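Local coordinates for protein ubiquitin-conjugating enzyme (Plasmodium vivax, PDB 2FO3) that probably acts as the ubiquitin-conjugating (E2) domain of a UBE2W-like enzyme, carrying ubiquitin on a cysteine thioester and passing it on to substrates, at residues 17-22 and 26-31; 63-68 and 103-108; 72-77 and 82-87; 92-97 and 109-114. All coordinates share one frame; numbering follows the deposited sequence. Where two conformers were deposited one is given.

Contact 1: residues 17-22 and 26-31; sequences NFLNNP and CTLDVH
Phe18 and Leu28 join the N-terminal helix of the ubiquitin-conjugating (UBC) fold to the first strand of its antiparallel meander. The chain leaves helix 10-20, turns within a few residues and returns as edge strand 26-30, so the contact closes a short helix-to-strand connection. Leu28 CB already lies on the Phe18 ring, 3.8 Å from CE2 and equally near CD2. With CG anti to the backbone N (chi1 179°), both branches of the leucine are carried toward the helix. The CD1 branch goes over one face of the phenyl ring, while the CD2 branch meets Leu19 CD2 at 3.9 Å, with Phe18 CD2 at the same distance. The two leucines approach at about a right angle, so only their methyl ends meet.

Phenylalanine suits the inner side of the helix because its flat ring fills the space toward the sheet, where it also touches Val40 of the neighbouring strand and Ser106 of helix 105-116. Leu19, on the exposed flank, adds its CD2 methyl to this apolar patch, and Trp38 lies against Leu28 from the adjacent strand. Cys26 points inward too, toward Val109 and Ile113, whereas Thr27 turns away, as expected on a strand with one buried side. Asn21 is the first residue to leave helical geometry, although its N still donates to Asn17 O at 2.7 Å. Pro22 follows, its ring carbon CB 3.9 Å from Cys26 O.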
loop_
_atom_site.group_PDB
_atom_site.type_symbol
_atom_site.label_atom_id
_atom_site.label_comp_id
_atom_site.label_asym_id
_atom_site.label_seq_id
_atom_site.Cartn_x
_atom_site.Cartn_y
_atom_site.Cartn_z
ATOM N N ASN A 17 7.493 10.996 4.413
ATOM C CA ASN A 17 6.197 10.942 5.093
ATOM C C ASN A 17 5.879 9.600 5.690
ATOM O O ASN A 17 5.397 9.520 6.836
ATOM C CB ASN A 17 5.062 11.382 4.157
ATOM C CG ASN A 17 3.726 11.304 4.830
ATOM O OD1 ASN A 17 2.903 10.436 4.524
ATOM N ND2 ASN A 17 3.517 12.162 5.806
ATOM N N PHE A 18 6.148 8.540 4.920
ATOM C CA PHE A 18 5.897 7.184 5.338
ATOM C C PHE A 18 6.810 6.798 6.513
ATOM O O PHE A 18 6.351 6.210 7.477
ATOM C CB PHE A 18 6.110 6.218 4.184
ATOM C CG PHE A 18 5.387 4.920 4.355
ATOM C CD1 PHE A 18 4.205 4.675 3.652
ATOM C CD2 PHE A 18 5.874 3.938 5.213
ATOM C CE1 PHE A 18 3.537 3.461 3.797
ATOM C CE2 PHE A 18 5.199 2.710 5.392
ATOM C CZ PHE A 18 4.048 2.462 4.683
ATOM N N LEU A 19 8.094 7.136 6.426
ATOM C CA LEU A 19 9.038 6.759 7.510
ATOM C C LEU A 19 8.727 7.510 8.769
ATOM O O LEU A 19 8.833 6.967 9.857
ATOM C CB LEU A 19 10.476 7.034 7.109
ATOM C CG LEU A 19 10.977 6.153 5.965
ATOM C CD1 LEU A 19 12.385 6.600 5.538
ATOM C CD2 LEU A 19 10.928 4.633 6.328
ATOM N N ASN A 20 8.347 8.774 8.615
ATOM C CA ASN A 20 8.010 9.607 9.775
ATOM C C ASN A 20 6.617 9.300 10.351
ATOM O O ASN A 20 6.417 9.296 11.580
ATOM C CB ASN A 20 8.159 11.080 9.417
ATOM C CG ASN A 20 8.967 11.833 10.429
ATOM O OD1 ASN A 20 8.664 12.988 10.740
ATOM N ND2 ASN A 20 10.020 11.182 10.967
ATOM N N ASN A 21 5.675 8.971 9.470
ATOM C CA ASN A 21 4.311 8.689 9.880
ATOM C C ASN A 21 3.810 7.405 9.210
ATOM O O ASN A 21 2.944 7.464 8.312
ATOM C CB ASN A 21 3.410 9.909 9.557
ATOM C CG ASN A 21 1.912 9.656 9.835
ATOM O OD1 ASN A 21 1.534 8.873 10.721
ATOM N ND2 ASN A 21 1.052 10.333 9.064
ATOM N N PRO A 22 4.345 6.234 9.636
ATOM C CA PRO A 22 3.940 4.989 8.967
ATOM C C PRO A 22 2.523 4.586 9.358
ATOM O O PRO A 22 2.106 4.849 10.489
ATOM C CB PRO A 22 4.931 3.962 9.520
ATOM C CG PRO A 22 5.288 4.505 10.890
ATOM C CD PRO A 22 5.293 5.981 10.750
ATOM N N CYS A 26 2.549 -1.192 10.144
ATOM C CA CYS A 26 3.257 -1.283 8.881
ATOM C C CYS A 26 4.700 -0.840 8.999
ATOM O O CYS A 26 5.020 0.086 9.750
ATOM C CB CYS A 26 2.566 -0.434 7.800
ATOM S SG CYS A 26 0.944 -1.011 7.367
ATOM N N THR A 27 5.560 -1.489 8.240
ATOM C CA THR A 27 6.944 -1.094 8.136
ATOM C C THR A 27 7.310 -1.121 6.657
ATOM O O THR A 27 6.726 -1.884 5.862
ATOM C CB THR A 27 7.873 -2.042 8.901
ATOM O OG1 THR A 27 7.607 -3.369 8.485
ATOM C CG2 THR A 27 7.673 -1.911 10.432
ATOM N N LEU A 28 8.262 -0.296 6.287
ATOM C CA LEU A 28 8.592 -0.117 4.886
ATOM C C LEU A 28 9.883 -0.764 4.499
ATOM O O LEU A 28 10.851 -0.723 5.250
ATOM C CB LEU A 28 8.658 1.384 4.552
ATOM C CG LEU A 28 9.007 1.836 3.121
ATOM C CD1 LEU A 28 7.933 1.401 2.079
ATOM C CD2 LEU A 28 9.154 3.342 3.116
ATOM N N ASP A 29 9.897 -1.362 3.316
ATOM C CA ASP A 29 11.158 -1.656 2.636
ATOM C C ASP A 29 11.128 -1.062 1.239
ATOM O O ASP A 29 10.046 -0.735 0.711
ATOM C CB ASP A 29 11.438 -3.157 2.585
ATOM C CG ASP A 29 12.903 -3.472 2.249
ATOM O OD1 ASP A 29 13.791 -2.551 2.261
ATOM O OD2 ASP A 29 13.163 -4.653 1.965
ATOM N N VAL A 30 12.299 -0.883 0.647
ATOM C CA VAL A 30 12.396 -0.392 -0.719
ATOM C C VAL A 30 13.260 -1.347 -1.553
ATOM O O VAL A 30 14.145 -2.031 -1.010
ATOM C CB VAL A 30 12.945 1.091 -0.818
ATOM C CG1 VAL A 30 12.112 2.031 0.038
ATOM C CG2 VAL A 30 14.463 1.191 -0.433
ATOM N N HIS A 31 13.018 -1.403 -2.853
ATOM C CA HIS A 31 13.872 -2.231 -3.711
ATOM C C HIS A 31 15.280 -1.601 -3.814
ATOM O O HIS A 31 15.395 -0.415 -4.131
ATOM C CB HIS A 31 13.273 -2.421 -5.113
ATOM C CG HIS A 31 13.965 -3.483 -5.906
ATOM N ND1 HIS A 31 15.260 -3.346 -6.368
ATOM C CD2 HIS A 31 13.558 -4.714 -6.295
ATOM C CE1 HIS A 31 15.620 -4.443 -7.003
ATOM N NE2 HIS A 31 14.604 -5.288 -6.980
#

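Contact 2: residues 63-68 and 103-108; sequences DDYPLK and LSISGL
A chi1 of -177° swings the Tyr65 ring away from its own amide nitrogen and out from the loop toward Ile105; there CG1 stands beside the backbone N (chi1 -55°) and a second bend (chi2 -58°) turns CD1 to meet the phenol. The meeting joins the loop between the third and fourth strands of the UBC fold to the start of helix 105-116. Tyr65 OH and Ile105 CD1 approach to 3.4 Å, the methyl lying oblique to the ring. A tyrosine suits this place because its ring is buried while its hydroxyl reaches a water, 2.7 Å from OH, that donates to Leu103 O at 2.7 Å; the buried phenol thus reaches the backbone just ahead of the helix.

The ring is held from its own side as well. The peptide bond before Pro66 is cis, and Pro66 CB sits over the centre of the ring, 3.8 Å above its plane; Phe61 adds an edge-to-face contact. On the helix side Ser104 is the N-cap, a role serine fills well with its short side chain, and Ile105 N is bound by Glu14 OE1 from helix 10-20. The capping bond runs from Gly107 N to Ser104 OG, 2.9 Å long.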
loop_
_atom_site.group_PDB
_atom_site.type_symbol
_atom_site.label_atom_id
_atom_site.label_comp_id
_atom_site.label_asym_id
_atom_site.label_seq_id
_atom_site.Cartn_x
_atom_site.Cartn_y
_atom_site.Cartn_z
ATOM N N ASP A 63 5.938 5.975 -14.321
ATOM C CA ASP A 63 6.663 7.118 -14.820
ATOM C C ASP A 63 5.881 8.450 -14.726
ATOM O O ASP A 63 6.494 9.526 -14.579
ATOM C CB ASP A 63 7.096 6.866 -16.266
ATOM C CG ASP A 63 8.296 7.684 -16.649
ATOM O OD1 ASP A 63 9.342 7.560 -15.962
ATOM O OD2 ASP A 63 8.204 8.448 -17.629
ATOM N N ASP A 64 4.554 8.374 -14.830
ATOM C CA ASP A 64 3.682 9.562 -14.751
ATOM C C ASP A 64 3.198 9.885 -13.328
ATOM O O ASP A 64 2.347 10.780 -13.139
ATOM C CB ASP A 64 2.466 9.397 -15.676
ATOM C CG ASP A 64 2.802 9.606 -17.134
ATOM O OD1 ASP A 64 3.993 9.781 -17.468
ATOM O OD2 ASP A 64 1.860 9.610 -17.960
ATOM N N TYR A 65 3.722 9.157 -12.333
ATOM C CA TYR A 65 3.414 9.462 -10.932
ATOM C C TYR A 65 3.851 10.920 -10.640
ATOM O O TYR A 65 4.950 11.339 -11.054
ATOM C CB TYR A 65 4.119 8.464 -9.975
ATOM C CG TYR A 65 3.773 8.704 -8.531
ATOM C CD1 TYR A 65 2.546 8.305 -8.021
ATOM C CD2 TYR A 65 4.701 9.325 -7.654
ATOM C CE1 TYR A 65 2.212 8.552 -6.674
ATOM C CE2 TYR A 65 4.361 9.592 -6.285
ATOM C CZ TYR A 65 3.125 9.209 -5.827
ATOM O OH TYR A 65 2.745 9.438 -4.523
ATOM N N PRO A 66 3.035 11.688 -9.881
ATOM C CA PRO A 66 1.816 11.389 -9.153
ATOM C C PRO A 66 0.479 11.599 -9.894
ATOM O O PRO A 66 -0.569 11.307 -9.330
ATOM C CB PRO A 66 1.893 12.362 -7.971
ATOM C CG PRO A 66 2.602 13.574 -8.528
ATOM C CD PRO A 66 3.447 13.097 -9.682
ATOM N N LEU A 67 0.510 12.094 -11.125
ATOM C CA LEU A 67 -0.743 12.304 -11.882
ATOM C C LEU A 67 -1.396 10.961 -12.164
ATOM O O LEU A 67 -2.604 10.818 -12.119
ATOM C CB LEU A 67 -0.475 13.097 -13.172
ATOM C CG LEU A 67 -0.145 14.580 -12.930
ATOM C CD1 LEU A 67 -0.146 15.305 -14.270
ATOM C CD2 LEU A 67 -1.124 15.274 -11.962
ATOM N N LYS A 68 -0.572 9.966 -12.416
ATOM C CA LYS A 68 -1.051 8.608 -12.489
ATOM C C LYS A 68 -0.810 7.938 -11.120
ATOM O O LYS A 68 0.232 8.178 -10.470
ATOM C CB LYS A 68 -0.406 7.858 -13.662
ATOM C CG LYS A 68 -1.145 8.051 -15.019
ATOM C CD LYS A 68 -1.362 9.529 -15.412
ATOM C CE LYS A 68 -2.419 9.682 -16.535
ATOM N NZ LYS A 68 -2.870 11.126 -16.762
ATOM N N LEU A 103 -2.976 12.439 -2.695
ATOM C CA LEU A 103 -2.966 11.266 -1.824
ATOM C C LEU A 103 -1.524 10.941 -1.403
ATOM O O LEU A 103 -0.621 10.881 -2.255
ATOM C CB LEU A 103 -3.589 10.057 -2.556
ATOM C CG LEU A 103 -3.579 8.628 -1.978
ATOM C CD1 LEU A 103 -4.303 8.547 -0.645
ATOM C CD2 LEU A 103 -4.164 7.603 -2.984
ATOM N N SER A 104 -1.314 10.775 -0.096
ATOM C CA SER A 104 -0.050 10.249 0.402
ATOM C C SER A 104 -0.042 8.729 0.297
ATOM O O SER A 104 -1.098 8.079 0.408
ATOM C CB SER A 104 0.163 10.649 1.873
ATOM O OG SER A 104 -0.688 9.946 2.754
ATOM N N ILE A 105 1.141 8.135 0.126
ATOM C CA ILE A 105 1.219 6.667 0.103
ATOM C C ILE A 105 0.852 6.089 1.482
ATOM O O ILE A 105 0.178 5.065 1.585
ATOM C CB ILE A 105 2.619 6.184 -0.347
ATOM C CG1 ILE A 105 2.989 6.801 -1.720
ATOM C CG2 ILE A 105 2.727 4.634 -0.298
ATOM C CD1 ILE A 105 1.977 6.500 -2.898
ATOM N N SER A 106 1.340 6.719 2.539
ATOM C CA SER A 106 0.921 6.345 3.885
ATOM C C SER A 106 -0.635 6.246 4.027
ATOM O O SER A 106 -1.155 5.257 4.542
ATOM C CB SER A 106 1.501 7.327 4.922
ATOM O OG SER A 106 1.287 6.795 6.198
ATOM N N GLY A 107 -1.355 7.274 3.565
ATOM C CA GLY A 107 -2.832 7.310 3.619
ATOM C C GLY A 107 -3.468 6.236 2.730
ATOM O O GLY A 107 -4.514 5.671 3.087
ATOM N N LEU A 108 -2.852 5.975 1.583
ATOM C CA LEU A 108 -3.334 4.918 0.696
ATOM C C LEU A 108 -3.286 3.566 1.406
ATOM O O LEU A 108 -4.269 2.840 1.417
ATOM C CB LEU A 108 -2.505 4.902 -0.594
ATOM C CG LEU A 108 -2.767 3.758 -1.550
ATOM C CD1 LEU A 108 -4.193 3.863 -2.081
ATOM C CD2 LEU A 108 -1.735 3.792 -2.664
HETATM O O HOH W 1 0.007 9.441 -4.502
#

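Contact 3: residues 72-77 and 82-87; sequences VYFLQK and THVYSN
Gln76 NE2 uses both of its hydrogens at the point where the last strand of the UBC meander gives way to the long loop that, in E2 enzymes, carries the active-site cysteine. One hydrogen goes to Ser86 O at 3.0 Å, fairly straight at 161°; this bond lies in the carbonyl plane, and the oxygen is close to the plane of the glutamine amide. The other goes to a water 2.9 Å from NE2. That water also donates twice, to Phe74 O at 2.6 Å and to Asn87 O at 2.8 Å, so one water bridges two carbonyls and the glutamine amide. A second water donates to Gln76 OE1 and to Ser86 O, closing a small ring in which both ends of the amide are used and its rotation is fixed.

Glutamine suits the position because it is long enough to span the gap and has a donor and an acceptor side by side. A bend at chi2 (-63°) folds the chain back so that the amide comes up to the loop. Residues 82-87 have no regular structure; these bonds tie Ser86 and Asn87 to the strand end, and the backbone pairing of Phe74 with Gly88 continues the link just beyond. Asn87 turns its own amide elsewhere, to Asp89.

Beneath the polar layer lies an apolar one. The buried Phe74 ring, also packed on Ile112 and Leu116 of helix 105-116, meets Val84 at about a right angle: Phe74 CD2 lies 3.9 Å from Val84 CG1, and the other branch, Val84 CG2, is 4.1 Å from Phe74 CE2.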
loop_
_atom_site.group_PDB
_atom_site.type_symbol
_atom_site.label_atom_id
_atom_site.label_comp_id
_atom_site.label_asym_id
_atom_site.label_seq_id
_atom_site.Cartn_x
_atom_site.Cartn_y
_atom_site.Cartn_z
ATOM N N VAL A 72 -0.665 -0.840 -6.803
ATOM C CA VAL A 72 -0.539 -1.447 -5.440
ATOM C C VAL A 72 -1.268 -2.765 -5.400
ATOM O O VAL A 72 -2.477 -2.832 -5.737
ATOM C CB VAL A 72 -1.115 -0.501 -4.326
ATOM C CG1 VAL A 72 -0.970 -1.104 -2.916
ATOM C CG2 VAL A 72 -0.442 0.817 -4.348
ATOM N N TYR A 73 -0.559 -3.823 -4.998
ATOM C CA TYR A 73 -1.183 -5.121 -4.850
ATOM C C TYR A 73 -0.478 -5.960 -3.782
ATOM O O TYR A 73 0.701 -5.721 -3.472
ATOM C CB TYR A 73 -1.228 -5.856 -6.204
ATOM C CG TYR A 73 0.124 -6.187 -6.782
ATOM C CD1 TYR A 73 0.736 -7.415 -6.515
ATOM C CD2 TYR A 73 0.806 -5.259 -7.586
ATOM C CE1 TYR A 73 1.982 -7.717 -7.027
ATOM C CE2 TYR A 73 2.068 -5.562 -8.131
ATOM C CZ TYR A 73 2.640 -6.792 -7.845
ATOM O OH TYR A 73 3.865 -7.105 -8.377
ATOM N N PHE A 74 -1.201 -6.937 -3.234
ATOM C CA PHE A 74 -0.643 -7.823 -2.202
ATOM C C PHE A 74 0.212 -8.935 -2.791
ATOM O O PHE A 74 -0.143 -9.536 -3.824
ATOM C CB PHE A 74 -1.750 -8.452 -1.395
ATOM C CG PHE A 74 -2.381 -7.524 -0.403
ATOM C CD1 PHE A 74 -1.793 -7.333 0.863
ATOM C CD2 PHE A 74 -3.567 -6.849 -0.713
ATOM C CE1 PHE A 74 -2.385 -6.467 1.806
ATOM C CE2 PHE A 74 -4.158 -5.996 0.211
ATOM C CZ PHE A 74 -3.557 -5.809 1.486
ATOM N N LEU A 75 1.345 -9.213 -2.137
ATOM C CA LEU A 75 2.183 -10.331 -2.540
ATOM C C LEU A 75 1.505 -11.607 -2.088
ATOM O O LEU A 75 0.551 -11.562 -1.295
ATOM C CB LEU A 75 3.612 -10.186 -1.985
ATOM C CG LEU A 75 4.398 -8.979 -2.534
ATOM C CD1 LEU A 75 5.789 -8.945 -1.949
ATOM C CD2 LEU A 75 4.458 -8.953 -4.077
ATOM N N GLN A 76 1.948 -12.748 -2.604
ATOM C CA GLN A 76 1.346 -14.028 -2.262
ATOM C C GLN A 76 1.762 -14.467 -0.869
ATOM O O GLN A 76 2.913 -14.265 -0.512
ATOM C CB GLN A 76 1.752 -15.090 -3.323
ATOM C CG GLN A 76 1.127 -14.841 -4.714
ATOM C CD GLN A 76 -0.400 -14.938 -4.676
ATOM O OE1 GLN A 76 -0.953 -15.924 -4.180
ATOM N NE2 GLN A 76 -1.088 -13.895 -5.182
ATOM N N LYS A 77 0.849 -15.013 -0.039
ATOM C CA LYS A 77 -0.593 -15.152 -0.320
ATOM C C LYS A 77 -1.327 -13.887 0.101
ATOM O O LYS A 77 -1.067 -13.356 1.180
ATOM C CB LYS A 77 -1.210 -16.298 0.492
ATOM C CG LYS A 77 -0.760 -17.714 0.150
ATOM C CD LYS A 77 -1.205 -18.110 -1.226
ATOM C CE LYS A 77 -1.402 -19.640 -1.296
ATOM N NZ LYS A 77 -1.267 -20.126 -2.723
ATOM N N THR A 82 -13.141 -9.810 -0.037
ATOM C CA THR A 82 -13.996 -9.546 -1.199
ATOM C C THR A 82 -13.356 -8.626 -2.239
ATOM O O THR A 82 -13.523 -8.835 -3.437
ATOM C CB THR A 82 -15.378 -8.965 -0.734
ATOM O OG1 THR A 82 -16.141 -10.016 -0.142
ATOM C CG2 THR A 82 -16.195 -8.377 -1.902
ATOM N N HIS A 83 -12.610 -7.621 -1.775
ATOM C CA HIS A 83 -11.967 -6.627 -2.659
ATOM C C HIS A 83 -10.483 -6.888 -2.940
ATOM O O HIS A 83 -9.751 -5.996 -3.421
ATOM C CB HIS A 83 -12.126 -5.221 -2.073
ATOM C CG HIS A 83 -13.541 -4.772 -1.998
ATOM N ND1 HIS A 83 -14.364 -4.744 -3.099
ATOM C CD2 HIS A 83 -14.285 -4.338 -0.958
ATOM C CE1 HIS A 83 -15.560 -4.310 -2.741
ATOM N NE2 HIS A 83 -15.536 -4.046 -1.449
ATOM N N VAL A 84 -10.032 -8.093 -2.647
ATOM C CA VAL A 84 -8.673 -8.475 -3.002
ATOM C C VAL A 84 -8.781 -9.725 -3.845
ATOM O O VAL A 84 -9.321 -10.737 -3.383
ATOM C CB VAL A 84 -7.786 -8.762 -1.753
ATOM C CG1 VAL A 84 -6.322 -9.133 -2.169
ATOM C CG2 VAL A 84 -7.817 -7.550 -0.755
ATOM N N TYR A 85 -8.293 -9.636 -5.069
ATOM C CA TYR A 85 -8.320 -10.757 -6.007
ATOM C C TYR A 85 -7.233 -11.799 -5.648
ATOM O O TYR A 85 -6.247 -11.481 -4.939
ATOM C CB TYR A 85 -8.163 -10.242 -7.447
ATOM C CG TYR A 85 -9.290 -9.314 -7.883
ATOM N N SER A 86 -7.422 -13.047 -6.115
ATOM C CA SER A 86 -6.405 -14.110 -5.939
ATOM C C SER A 86 -4.964 -13.670 -6.339
ATOM O O SER A 86 -3.981 -14.134 -5.734
ATOM C CB SER A 86 -6.831 -15.386 -6.690
ATOM O OG SER A 86 -6.935 -15.135 -8.083
ATOM N N ASN A 87 -4.839 -12.785 -7.337
ATOM C CA ASN A 87 -3.531 -12.272 -7.752
ATOM C C ASN A 87 -3.007 -11.071 -6.892
ATOM O O ASN A 87 -1.957 -10.463 -7.200
ATOM C CB ASN A 87 -3.504 -11.944 -9.237
ATOM C CG ASN A 87 -4.164 -10.615 -9.564
ATOM O OD1 ASN A 87 -4.924 -10.067 -8.766
ATOM N ND2 ASN A 87 -3.870 -10.091 -10.753
HETATM O O HOH W 2 0.205 -11.312 -5.671
HETATM O O HOH W 3 -3.802 -16.725 -4.020
#

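Contact 4: residues 92-97 and 109-114; sequences LSLLGD and VLSIIS
The short 3-10 turn at 93-95, part of the long loop between the meander and helix 105-116 of the UBC fold, leans on the helix through Leu94, together with Leu92 just before the turn. Leu92 CD2 meets Ile112 CG1 at 4.0 Å, the two side chains passing at a slant. The leucine gets there because its CG stands opposite the backbone N (chi1 178°), which carries the methyls toward the helix. Ile112 is buried and also packs on Val72 and Phe74 of the last strand, so a branched aliphatic residue there serves loop and sheet together.

One helix position earlier the contact changes character. Leu94 CD1 touches Ser111 OG at 3.4 Å and Ser111 CB at 3.8 Å, a methyl lying against a small polar side chain. Serine fits because it is compact enough to let the leucine come close, and its hydroxyl is hydrogen-bonded back to Gly107 O, one turn earlier in the same helix. Within the turn, Leu95 N bonds to Leu92 O at 2.9 Å, and Gly96 N to Ser93 O likewise. A 3-10 turn following the probable active-site cysteine and packed beside this helix is characteristic of the E2 fold.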
loop_
_atom_site.group_PDB
_atom_site.type_symbol
_atom_site.label_atom_id
_atom_site.label_comp_id
_atom_site.label_asym_id
_atom_site.label_seq_id
_atom_site.Cartn_x
_atom_site.Cartn_y
_atom_site.Cartn_z
ATOM N N LEU A 92 -10.322 -0.814 -5.085
ATOM C CA LEU A 92 -10.432 0.330 -4.170
ATOM C C LEU A 92 -10.493 1.606 -4.983
ATOM O O LEU A 92 -9.544 1.931 -5.687
ATOM C CB LEU A 92 -9.213 0.394 -3.217
ATOM C CG LEU A 92 -9.187 1.583 -2.234
ATOM C CD1 LEU A 92 -10.201 1.390 -1.106
ATOM C CD2 LEU A 92 -7.776 1.802 -1.656
ATOM N N SER A 93 -11.610 2.337 -4.864
ATOM C CA SER A 93 -11.830 3.574 -5.624
ATOM C C SER A 93 -10.690 4.586 -5.488
ATOM O O SER A 93 -10.343 5.251 -6.464
ATOM C CB SER A 93 -13.159 4.235 -5.205
ATOM O OG SER A 93 -14.236 3.327 -5.362
ATOM N N LEU A 94 -10.118 4.706 -4.279
ATOM C CA LEU A 94 -9.003 5.666 -4.055
ATOM C C LEU A 94 -7.804 5.415 -4.965
ATOM O O LEU A 94 -7.014 6.328 -5.229
ATOM C CB LEU A 94 -8.562 5.692 -2.589
ATOM C CG LEU A 94 -9.477 6.424 -1.614
ATOM C CD1 LEU A 94 -8.997 6.201 -0.196
ATOM C CD2 LEU A 94 -9.554 7.946 -1.937
ATOM N N LEU A 95 -7.676 4.176 -5.447
ATOM C CA LEU A 95 -6.580 3.771 -6.335
ATOM C C LEU A 95 -6.924 3.927 -7.802
ATOM O O LEU A 95 -6.075 3.722 -8.671
ATOM C CB LEU A 95 -6.218 2.312 -6.079
ATOM C CG LEU A 95 -5.319 1.987 -4.901
ATOM C CD1 LEU A 95 -5.423 0.501 -4.503
ATOM C CD2 LEU A 95 -3.884 2.388 -5.264
ATOM N N GLY A 96 -8.178 4.251 -8.084
ATOM C CA GLY A 96 -8.633 4.351 -9.455
ATOM C C GLY A 96 -9.444 5.608 -9.675
ATOM O O GLY A 96 -8.934 6.711 -9.554
ATOM N N ASP A 97 -10.714 5.416 -9.990
ATOM C CA ASP A 97 -11.680 6.489 -10.202
ATOM C C ASP A 97 -11.643 7.671 -9.206
ATOM O O ASP A 97 -11.880 8.813 -9.598
ATOM C CB ASP A 97 -13.086 5.889 -10.217
ATOM C CG ASP A 97 -13.411 5.201 -11.531
ATOM O OD1 ASP A 97 -12.957 4.047 -11.749
ATOM O OD2 ASP A 97 -14.135 5.822 -12.344
ATOM N N VAL A 109 -2.134 3.253 2.017
ATOM C CA VAL A 109 -1.955 2.024 2.780
ATOM C C VAL A 109 -2.915 1.982 3.977
ATOM O O VAL A 109 -3.531 0.953 4.263
ATOM C CB VAL A 109 -0.449 1.858 3.211
ATOM C CG1 VAL A 109 -0.299 0.676 4.185
ATOM C CG2 VAL A 109 0.458 1.692 1.921
ATOM N N LEU A 110 -3.071 3.106 4.685
ATOM C CA LEU A 110 -4.023 3.109 5.807
ATOM C C LEU A 110 -5.478 2.819 5.335
ATOM O O LEU A 110 -6.230 2.120 6.023
ATOM C CB LEU A 110 -3.925 4.410 6.608
ATOM C CG LEU A 110 -4.506 4.448 8.005
ATOM C CD1 LEU A 110 -3.824 3.447 8.969
ATOM C CD2 LEU A 110 -4.386 5.864 8.508
ATOM N N SER A 111 -5.863 3.367 4.192
ATOM C CA SER A 111 -7.197 3.072 3.616
ATOM C C SER A 111 -7.370 1.594 3.268
ATOM O O SER A 111 -8.475 1.045 3.400
ATOM C CB SER A 111 -7.466 3.933 2.389
ATOM O OG SER A 111 -7.508 5.311 2.754
ATOM N N ILE A 112 -6.289 0.955 2.834
ATOM C CA ILE A 112 -6.320 -0.491 2.521
ATOM C C ILE A 112 -6.490 -1.246 3.810
ATOM O O ILE A 112 -7.303 -2.152 3.901
ATOM C CB ILE A 112 -5.023 -0.954 1.750
ATOM C CG1 ILE A 112 -5.004 -0.340 0.323
ATOM C CG2 ILE A 112 -4.884 -2.525 1.759
ATOM C CD1 ILE A 112 -3.612 -0.319 -0.362
ATOM N N ILE A 113 -5.762 -0.828 4.845
ATOM C CA ILE A 113 -5.838 -1.515 6.124
ATOM C C ILE A 113 -7.254 -1.335 6.667
ATOM O O ILE A 113 -7.850 -2.268 7.182
ATOM C CB ILE A 113 -4.777 -0.976 7.140
ATOM C CG1 ILE A 113 -3.369 -1.284 6.646
ATOM C CG2 ILE A 113 -4.984 -1.589 8.534
ATOM C CD1 ILE A 113 -2.284 -0.534 7.449
ATOM N N SER A 114 -7.790 -0.127 6.525
ATOM C CA SER A 114 -9.186 0.127 6.890
ATOM C C SER A 114 -10.163 -0.821 6.170
ATOM O O SER A 114 -11.035 -1.450 6.827
ATOM C CB SER A 114 -9.555 1.578 6.601
ATOM O OG SER A 114 -10.878 1.825 7.026
#

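Overall arrangement
Helix 105-116 ties the set together: contact 2 holds its start and contact 4 its next turns, their centres about 11 Å apart. Contact 1 meets the same helix from another side, through Cys26 SG against Val109 CG1 (3.8 Å) and a probable hydrogen bond from Ser106 OG to Asn21 O (2.8 Å). Contact 3, centred about 13 Å from the centre of contact 4, joins the helix where Phe74 CZ meets Ile112 CG2 at 3.6 Å. Contacts 1 and 3, at opposite edge strands of the sheet, have centres about 20 Å apart. Segments 82-87 and 92-97 bracket the part of the loop that holds Cys91, probably the catalytic cysteine by analogy with other E2 enzymes.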